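Long-range contact in CMP-sialic acid transporter 1 (Zea mays, PDB 6I1R), which probably carries CMP-sialic acid from the cytoplasm into the Golgi, and is captured here with CMP bound in an outward-facing conformation: residues I103-R117 and W129-Q143. The protein carries 5 engineered substitutions. Numbering follows the deposited sequence.
Sequences IMGNLKIVTTGILFR and WMAIVLLAVGTTTSQ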
loop_
_atom_site.group_PDB
_atom_site.type_symbol
_atom_site.label_atom_id
_atom_site.label_comp_id
_atom_site.label_asym_id
_atom_site.label_seq_id
_atom_site.Cartn_x
_atom_site.Cartn_y
_atom_site.Cartn_z
ATOM N N ILE B 103 -17.059 -4.768 3.082
ATOM C CA ILE B 103 -18.413 -5.326 2.975
ATOM C C ILE B 103 -19.299 -4.767 4.101
ATOM O O ILE B 103 -20.508 -4.630 3.918
ATOM C CB ILE B 103 -18.377 -6.870 2.948
ATOM C CG1 ILE B 103 -19.605 -7.451 2.242
ATOM C CG2 ILE B 103 -18.204 -7.457 4.341
ATOM C CD1 ILE B 103 -19.386 -8.829 1.658
ATOM N N MET B 104 -18.711 -4.441 5.251
ATOM C CA MET B 104 -19.441 -3.723 6.309
ATOM C C MET B 104 -19.812 -2.315 5.823
ATOM O O MET B 104 -20.693 -1.675 6.392
ATOM C CB MET B 104 -18.602 -3.602 7.587
ATOM C CG MET B 104 -18.568 -4.866 8.424
ATOM S SD MET B 104 -17.842 -4.599 10.067
ATOM C CE MET B 104 -16.213 -3.997 9.624
ATOM N N GLY B 105 -19.127 -1.837 4.784
ATOM C CA GLY B 105 -19.373 -0.517 4.205
ATOM C C GLY B 105 -20.783 -0.352 3.653
ATOM O O GLY B 105 -21.266 0.765 3.557
ATOM N N ASN B 106 -21.457 -1.449 3.307
ATOM C CA ASN B 106 -22.813 -1.369 2.743
ATOM C C ASN B 106 -23.835 -0.988 3.825
ATOM O O ASN B 106 -25.026 -0.876 3.526
ATOM C CB ASN B 106 -23.231 -2.680 2.075
ATOM C CG ASN B 106 -22.299 -3.093 0.958
ATOM O OD1 ASN B 106 -22.048 -2.321 0.035
ATOM N ND2 ASN B 106 -21.783 -4.308 1.033
ATOM N N LEU B 107 -23.393 -0.793 5.068
ATOM C CA LEU B 107 -24.305 -0.401 6.142
ATOM C C LEU B 107 -24.613 1.101 6.044
ATOM O O LEU B 107 -25.619 1.561 6.585
ATOM C CB LEU B 107 -23.684 -0.757 7.499
ATOM C CG LEU B 107 -24.665 -1.296 8.539
ATOM C CD1 LEU B 107 -24.944 -2.772 8.301
ATOM C CD2 LEU B 107 -24.144 -1.074 9.950
ATOM N N LYS B 108 -23.760 1.863 5.362
ATOM C CA LYS B 108 -24.001 3.303 5.175
ATOM C C LYS B 108 -25.319 3.526 4.425
ATOM O O LYS B 108 -25.949 4.568 4.582
ATOM C CB LYS B 108 -22.850 3.981 4.425
ATOM C CG LYS B 108 -22.420 3.303 3.137
ATOM C CD LYS B 108 -21.435 4.110 2.353
ATOM C CE LYS B 108 -21.722 4.037 0.875
ATOM N NZ LYS B 108 -20.711 4.766 0.074
ATOM N N ILE B 109 -25.718 2.556 3.606
ATOM C CA ILE B 109 -26.959 2.648 2.837
ATOM C C ILE B 109 -28.153 2.691 3.802
ATOM O O ILE B 109 -29.079 3.479 3.598
ATOM C CB ILE B 109 -27.063 1.491 1.819
ATOM C CG1 ILE B 109 -25.981 1.593 0.741
ATOM C CG2 ILE B 109 -28.455 1.426 1.204
ATOM C CD1 ILE B 109 -25.709 0.297 0.009
ATOM N N VAL B 110 -28.132 1.864 4.848
ATOM C CA VAL B 110 -29.252 1.814 5.803
ATOM C C VAL B 110 -29.119 2.963 6.814
ATOM O O VAL B 110 -30.134 3.516 7.241
ATOM C CB VAL B 110 -29.377 0.442 6.501
ATOM C CG1 VAL B 110 -29.611 -0.676 5.497
ATOM C CG2 VAL B 110 -28.191 0.109 7.394
ATOM N N THR B 111 -27.892 3.328 7.188
ATOM C CA THR B 111 -27.686 4.431 8.133
ATOM C C THR B 111 -28.048 5.769 7.472
ATOM O O THR B 111 -28.595 6.639 8.151
ATOM C CB THR B 111 -26.260 4.457 8.698
ATOM O OG1 THR B 111 -25.341 4.365 7.612
ATOM C CG2 THR B 111 -25.995 3.344 9.688
ATOM N N THR B 112 -27.759 5.955 6.178
ATOM C CA THR B 112 -28.249 7.167 5.496
ATOM C C THR B 112 -29.779 7.115 5.473
ATOM O O THR B 112 -30.436 8.098 5.794
ATOM C CB THR B 112 -27.694 7.357 4.076
ATOM O OG1 THR B 112 -28.076 6.252 3.255
ATOM C CG2 THR B 112 -26.192 7.533 4.039
ATOM N N GLY B 113 -30.323 5.954 5.118
ATOM C CA GLY B 113 -31.763 5.733 5.155
ATOM C C GLY B 113 -32.385 6.257 6.439
ATOM O O GLY B 113 -33.280 7.092 6.397
ATOM N N ILE B 114 -31.870 5.791 7.575
ATOM C CA ILE B 114 -32.436 6.116 8.893
ATOM C C ILE B 114 -32.285 7.619 9.167
ATOM O O ILE B 114 -33.254 8.274 9.540
ATOM C CB ILE B 114 -31.784 5.257 9.998
ATOM C CG1 ILE B 114 -32.149 3.776 9.853
ATOM C CG2 ILE B 114 -32.138 5.786 11.381
ATOM C CD1 ILE B 114 -31.167 2.831 10.504
ATOM N N LEU B 115 -31.081 8.157 8.980
ATOM C CA LEU B 115 -30.809 9.569 9.300
ATOM C C LEU B 115 -31.567 10.494 8.336
ATOM O O LEU B 115 -31.931 11.609 8.711
ATOM C CB LEU B 115 -29.298 9.824 9.250
ATOM C CG LEU B 115 -28.518 9.369 10.484
ATOM C CD1 LEU B 115 -27.032 9.256 10.182
ATOM C CD2 LEU B 115 -28.753 10.311 11.656
ATOM N N PHE B 116 -31.803 10.035 7.108
ATOM C CA PHE B 116 -32.679 10.743 6.166
ATOM C C PHE B 116 -34.018 11.041 6.851
ATOM O O PHE B 116 -34.517 12.164 6.811
ATOM C CB PHE B 116 -32.891 9.909 4.897
ATOM C CG PHE B 116 -33.289 10.690 3.671
ATOM C CD1 PHE B 116 -32.414 11.601 3.101
ATOM C CD2 PHE B 116 -34.522 10.493 3.068
ATOM C CE1 PHE B 116 -32.771 12.313 1.967
ATOM C CE2 PHE B 116 -34.877 11.205 1.932
ATOM C CZ PHE B 116 -33.999 12.111 1.381
ATOM N N ARG B 117 -34.574 10.013 7.487
ATOM C CA ARG B 117 -35.832 10.123 8.222
ATOM C C ARG B 117 -35.630 10.964 9.490
ATOM O O ARG B 117 -36.426 11.855 9.768
ATOM C CB ARG B 117 -36.356 8.730 8.588
ATOM C CG ARG B 117 -37.520 8.735 9.569
ATOM C CD ARG B 117 -38.828 9.054 8.874
ATOM N NE ARG B 117 -39.341 7.866 8.215
ATOM C CZ ARG B 117 -40.536 7.755 7.654
ATOM N NH1 ARG B 117 -40.974 8.658 6.795
ATOM N NH2 ARG B 117 -41.297 6.724 7.970
ATOM N N TRP B 129 -38.566 1.879 1.800
ATOM C CA TRP B 129 -37.730 1.340 2.878
ATOM C C TRP B 129 -37.196 -0.045 2.492
ATOM O O TRP B 129 -36.034 -0.365 2.753
ATOM C CB TRP B 129 -38.497 1.297 4.207
ATOM C CG TRP B 129 -38.192 2.459 5.100
ATOM C CD1 TRP B 129 -39.014 3.501 5.419
ATOM C CD2 TRP B 129 -36.949 2.707 5.776
ATOM N NE1 TRP B 129 -38.371 4.375 6.255
ATOM C CE2 TRP B 129 -37.101 3.916 6.491
ATOM C CE3 TRP B 129 -35.727 2.026 5.848
ATOM C CZ2 TRP B 129 -36.075 4.450 7.268
ATOM C CZ3 TRP B 129 -34.714 2.557 6.618
ATOM C CH2 TRP B 129 -34.890 3.752 7.317
ATOM N N MET B 130 -38.046 -0.848 1.864
ATOM C CA MET B 130 -37.662 -2.188 1.438
ATOM C C MET B 130 -36.637 -2.101 0.298
ATOM O O MET B 130 -35.791 -2.987 0.165
ATOM C CB MET B 130 -38.893 -2.986 1.000
ATOM C CG MET B 130 -39.693 -3.513 2.182
ATOM S SD MET B 130 -41.477 -3.576 1.901
ATOM C CE MET B 130 -41.530 -4.579 0.422
ATOM N N ALA B 131 -36.696 -1.034 -0.497
ATOM C CA ALA B 131 -35.727 -0.808 -1.576
ATOM C C ALA B 131 -34.360 -0.429 -0.990
ATOM O O ALA B 131 -33.331 -0.942 -1.438
ATOM C CB ALA B 131 -36.238 0.258 -2.517
ATOM N N ILE B 132 -34.356 0.458 0.006
ATOM C CA ILE B 132 -33.102 0.885 0.647
ATOM C C ILE B 132 -32.387 -0.363 1.178
ATOM O O ILE B 132 -31.200 -0.563 0.920
ATOM C CB ILE B 132 -33.342 1.921 1.770
ATOM C CG1 ILE B 132 -34.175 3.123 1.311
ATOM C CG2 ILE B 132 -32.020 2.370 2.377
ATOM C CD1 ILE B 132 -33.642 3.828 0.084
ATOM N N VAL B 133 -33.126 -1.202 1.901
ATOM C CA VAL B 133 -32.568 -2.432 2.460
ATOM C C VAL B 133 -32.077 -3.315 1.307
ATOM O O VAL B 133 -30.933 -3.768 1.314
ATOM C CB VAL B 133 -33.586 -3.174 3.352
ATOM C CG1 VAL B 133 -33.089 -4.558 3.749
ATOM C CG2 VAL B 133 -33.945 -2.367 4.592
ATOM N N LEU B 134 -32.929 -3.535 0.310
ATOM C CA LEU B 134 -32.556 -4.395 -0.816
ATOM C C LEU B 134 -31.244 -3.914 -1.442
ATOM O O LEU B 134 -30.424 -4.740 -1.835
ATOM C CB LEU B 134 -33.666 -4.415 -1.870
ATOM C CG LEU B 134 -34.638 -5.588 -1.784
ATOM C CD1 LEU B 134 -35.711 -5.446 -2.845
ATOM C CD2 LEU B 134 -33.920 -6.922 -1.929
ATOM N N LEU B 135 -31.055 -2.599 -1.537
ATOM C CA LEU B 135 -29.835 -2.048 -2.132
ATOM C C LEU B 135 -28.618 -2.490 -1.310
ATOM O O LEU B 135 -27.634 -2.978 -1.868
ATOM C CB LEU B 135 -29.929 -0.520 -2.191
ATOM C CG LEU B 135 -28.786 0.179 -2.926
ATOM C CD1 LEU B 135 -28.820 -0.135 -4.415
ATOM C CD2 LEU B 135 -28.831 1.682 -2.698
ATOM N N ALA B 136 -28.699 -2.311 0.006
ATOM C CA ALA B 136 -27.618 -2.696 0.913
ATOM C C ALA B 136 -27.362 -4.204 0.817
ATOM O O ALA B 136 -26.213 -4.638 0.782
ATOM C CB ALA B 136 -27.964 -2.289 2.325
ATOM N N VAL B 137 -28.437 -4.986 0.772
ATOM C CA VAL B 137 -28.330 -6.443 0.697
ATOM C C VAL B 137 -27.743 -6.837 -0.666
ATOM O O VAL B 137 -26.923 -7.749 -0.742
ATOM C CB VAL B 137 -29.692 -7.122 0.948
ATOM C CG1 VAL B 137 -29.648 -8.610 0.640
ATOM C CG2 VAL B 137 -30.188 -6.892 2.368
ATOM N N GLY B 138 -28.155 -6.149 -1.730
ATOM C CA GLY B 138 -27.742 -6.487 -3.097
ATOM C C GLY B 138 -26.269 -6.211 -3.352
ATOM O O GLY B 138 -25.610 -6.953 -4.087
ATOM N N THR B 139 -25.761 -5.133 -2.758
ATOM C CA THR B 139 -24.360 -4.741 -2.908
ATOM C C THR B 139 -23.474 -5.698 -2.101
ATOM O O THR B 139 -22.447 -6.168 -2.589
ATOM C CB THR B 139 -24.157 -3.282 -2.486
ATOM O OG1 THR B 139 -24.638 -3.135 -1.150
ATOM C CG2 THR B 139 -24.866 -2.305 -3.399
ATOM N N THR B 140 -23.891 -5.972 -0.868
ATOM C CA THR B 140 -23.237 -6.965 -0.015
ATOM C C THR B 140 -23.140 -8.304 -0.756
ATOM O O THR B 140 -22.081 -8.931 -0.761
ATOM C CB THR B 140 -23.985 -7.118 1.316
ATOM O OG1 THR B 140 -24.030 -5.833 1.938
ATOM C CG2 THR B 140 -23.343 -8.115 2.255
ATOM N N THR B 141 -24.243 -8.713 -1.386
ATOM C CA THR B 141 -24.332 -9.999 -2.095
ATOM C C THR B 141 -23.220 -10.105 -3.148
ATOM O O THR B 141 -22.578 -11.146 -3.261
ATOM C CB THR B 141 -25.721 -10.186 -2.722
ATOM O OG1 THR B 141 -26.652 -10.393 -1.659
ATOM C CG2 THR B 141 -25.799 -11.347 -3.691
ATOM N N SER B 142 -23.001 -9.034 -3.907
ATOM C CA SER B 142 -21.993 -9.027 -4.970
ATOM C C SER B 142 -20.577 -9.117 -4.385
ATOM O O SER B 142 -19.671 -9.638 -5.034
ATOM C CB SER B 142 -22.144 -7.808 -5.843
ATOM O OG SER B 142 -21.973 -6.620 -5.086
ATOM N N GLN B 143 -20.390 -8.613 -3.168
ATOM C CA GLN B 143 -19.065 -8.562 -2.555
ATOM C C GLN B 143 -18.730 -9.894 -1.867
ATOM O O GLN B 143 -17.552 -10.227 -1.746
ATOM C CB GLN B 143 -18.987 -7.403 -1.560
ATOM C CG GLN B 143 -19.104 -6.034 -2.217
ATOM C CD GLN B 143 -18.628 -4.923 -1.314
ATOM O OE1 GLN B 143 -19.414 -4.279 -0.624
ATOM N NE2 GLN B 143 -17.323 -4.699 -1.305
#
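Asn106, Ile109 and Gly113 meet Gln143, Ala136 and Trp129 where two nearly antiparallel membrane segments pack in the nucleotide-sugar transporter fold. The axes of 108-117 and 129-143 approach to 8.7 Å at 161°. Asn106 carries the polar part of the seam. Its ND2 donates to Gln143 OE1 (2.9 Å, N-H...O angle 145°), with the two amide planes 77° apart, and more weakly to Thr140 OG1. That hydroxyl donates its own proton back within the helix to Ala136 O, which also accepts from Thr140 N on the opposite face. On the other branch of the amide, Asn106 OD1 lies 3.0 Å from Thr139 OG1. A leucine in place of Asn106 would probably leave Gln143 OE1 without its amide donor and free the Gln143 amide to turn. Ile103 CD1 packs against Gln143 CB (3.5 Å) beside this cluster.

Beyond it the seam is mostly apolar. Ile109 is a knob in the hole formed by Ile132, Leu135, Ala136 and Thr139: CG2, anti to the backbone N, lies against Ile132 CG2 (3.9 Å), while CD1, on the other branch, extends toward Thr139. At the far end, the Trp129 ring leans on the bare backbone of Gly113, with Trp129 CH2 3.6 Å from Gly113 C. Ile114 CG1 crosses the ring, and Trp129 NE1 lies loosely over one face of the Arg117 guanidinium.

Helix 259-279 packs on both partners, meeting Ile109 and Ser142, while helix 160-186 touches Thr111 and Thr112, and helix 287-304 lies against Ile132 and Leu135.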